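Local atomic coordinates of N-alpha-acetyltransferase (Sulfolobus solfataricus P2, PDB entry 4R3L), a protein that transfers an acetyl group from acetyl-CoA to the free alpha-amino group at the N-terminus of proteins, preferring those that begin with serine. Residues E122-E127 with L142-V147. Sequence-based numbering, arbitrary orientation.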
# COMPACT_ATOMS: atom_id res chain seq x y z
N GLU A 122 -6.29 9.96 9.57
CA GLU A 122 -5.84 9.92 10.96
C GLU A 122 -5.09 8.62 11.24
O GLU A 122 -4.35 8.50 12.22
CB GLU A 122 -7.06 10.10 11.90
CG GLU A 122 -6.84 9.78 13.38
CD GLU A 122 -7.03 8.30 13.71
OE1 GLU A 122 -7.61 7.58 12.88
OE2 GLU A 122 -6.58 7.87 14.79
N GLU A 123 -5.27 7.63 10.36
CA GLU A 123 -4.53 6.39 10.47
C GLU A 123 -4.24 5.81 9.09
O GLU A 123 -4.91 6.16 8.12
CB GLU A 123 -5.29 5.37 11.31
CG GLU A 123 -6.63 4.92 10.73
CD GLU A 123 -7.00 3.52 11.19
OE1 GLU A 123 -6.18 2.60 10.96
OE2 GLU A 123 -8.08 3.33 11.79
N ILE A 124 -3.22 4.96 9.01
CA ILE A 124 -2.95 4.23 7.78
C ILE A 124 -2.98 2.77 8.15
O ILE A 124 -2.51 2.40 9.22
CB ILE A 124 -1.58 4.62 7.13
CG1 ILE A 124 -1.28 3.72 5.93
CG2 ILE A 124 -0.43 4.49 8.13
CD1 ILE A 124 -0.08 4.15 5.11
N TYR A 125 -3.56 1.93 7.31
CA TYR A 125 -3.51 0.51 7.57
C TYR A 125 -3.44 -0.31 6.29
O TYR A 125 -3.58 0.21 5.18
CB TYR A 125 -4.72 0.07 8.41
CG TYR A 125 -6.02 -0.01 7.64
CD1 TYR A 125 -6.54 -1.23 7.24
CD2 TYR A 125 -6.73 1.14 7.32
CE1 TYR A 125 -7.72 -1.31 6.56
CE2 TYR A 125 -7.94 1.07 6.63
CZ TYR A 125 -8.42 -0.16 6.25
OH TYR A 125 -9.60 -0.25 5.57
N LEU A 126 -3.23 -1.60 6.47
CA LEU A 126 -3.06 -2.52 5.36
C LEU A 126 -3.26 -3.93 5.85
O LEU A 126 -3.31 -4.17 7.06
CB LEU A 126 -1.66 -2.36 4.75
CG LEU A 126 -0.51 -2.54 5.74
CD1 LEU A 126 -0.08 -4.01 5.94
CD2 LEU A 126 0.69 -1.69 5.33
N GLU A 127 -3.36 -4.86 4.91
CA GLU A 127 -3.40 -6.28 5.23
C GLU A 127 -2.12 -6.94 4.71
O GLU A 127 -1.63 -6.59 3.64
CB GLU A 127 -4.64 -6.93 4.61
CG GLU A 127 -5.95 -6.60 5.31
CD GLU A 127 -6.56 -5.29 4.88
OE1 GLU A 127 -6.29 -4.83 3.75
OE2 GLU A 127 -7.34 -4.71 5.67
N LEU A 142 8.47 0.69 10.39
CA LEU A 142 7.79 1.98 10.20
C LEU A 142 6.73 2.19 11.27
O LEU A 142 5.85 3.03 11.12
CB LEU A 142 7.15 2.06 8.81
CG LEU A 142 8.03 2.59 7.67
CD1 LEU A 142 9.32 1.81 7.56
CD2 LEU A 142 7.28 2.55 6.36
N ASN A 143 6.84 1.40 12.32
CA ASN A 143 5.97 1.49 13.50
C ASN A 143 4.51 1.15 13.24
O ASN A 143 3.65 1.63 13.96
CB ASN A 143 6.07 2.87 14.13
CG ASN A 143 6.98 2.90 15.33
OD1 ASN A 143 6.56 2.61 16.46
ND2 ASN A 143 8.25 3.24 15.10
N PHE A 144 4.23 0.33 12.24
CA PHE A 144 2.91 -0.29 12.18
C PHE A 144 2.81 -1.34 13.29
O PHE A 144 3.80 -1.99 13.64
CB PHE A 144 2.68 -0.95 10.82
CG PHE A 144 2.42 0.01 9.71
CD1 PHE A 144 1.17 0.07 9.11
CD2 PHE A 144 3.43 0.84 9.24
CE1 PHE A 144 0.93 0.94 8.07
CE2 PHE A 144 3.20 1.71 8.20
CZ PHE A 144 1.95 1.77 7.61
N LYS A 145 1.61 -1.49 13.85
CA LYS A 145 1.33 -2.52 14.84
C LYS A 145 0.32 -3.53 14.30
O LYS A 145 -0.62 -3.15 13.61
CB LYS A 145 0.81 -1.89 16.13
CG LYS A 145 1.79 -0.91 16.77
CD LYS A 145 3.18 -1.49 16.89
CE LYS A 145 4.13 -0.52 17.59
NZ LYS A 145 5.56 -0.94 17.48
N LYS A 146 0.51 -4.81 14.62
CA LYS A 146 -0.49 -5.83 14.30
C LYS A 146 -1.73 -5.62 15.16
O LYS A 146 -1.70 -5.93 16.35
CB LYS A 146 0.08 -7.24 14.53
CG LYS A 146 1.30 -7.61 13.70
CD LYS A 146 1.96 -8.89 14.22
CE LYS A 146 3.22 -9.23 13.43
NZ LYS A 146 4.00 -10.39 14.00
N VAL A 147 -2.80 -5.09 14.59
CA VAL A 147 -3.95 -4.69 15.42
C VAL A 147 -5.13 -5.66 15.33
O VAL A 147 -5.94 -5.72 16.26
CB VAL A 147 -4.46 -3.26 15.07
CG1 VAL A 147 -3.35 -2.24 15.24
CG2 VAL A 147 -5.01 -3.20 13.68
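Ile124 and Leu126 meet the ring of Phe144 in the C-terminal half of the GNAT fold, where strand 123-129 and strand 145-150 lie in one mixed sheet with strand 160-166 between them. Phe144, in the loop just before strand 145-150, directs its side chain toward strand 123-129, its CA 7.9 Å from the CA of Tyr125. Ile124 comes first: its CG2 methyl lies 3.7 Å from Phe144 CZ, and its CD1 is 4.0 Å from the same ring carbon. With CG1 anti to the backbone N (chi1 174°), both branches are turned to the end of the ring, while Met112 and Met115 of helix 103-119 also pack on this isoleucine. Cut back to an alanine, this position would probably lose the CG2 and CD1 packing on Phe144 CZ and set the ring free to shift. Tyr125 presents only its backbone, its CA standing at the ring edge; its own ring stacks on His88, which is hydrogen-bonded to Glu127 in the zinc-binding site, and its hydroxyl is hydrogen-bonded to Glu71. Leu126 brings its CD2 methyl to Phe144 CE1, the two side chains crossing at about a right angle, and extends the apolar patch toward Tyr139 of the acetyl-CoA site. Phe144 N, bonded to Tyr139 O, is part of the Schellman motif that ends helix 133-141, with Asn143 as its positive-phi C-prime residue; from there Phe144 CE1 sits 3.8 Å from both Ile124 CG2 and Leu126 CD2.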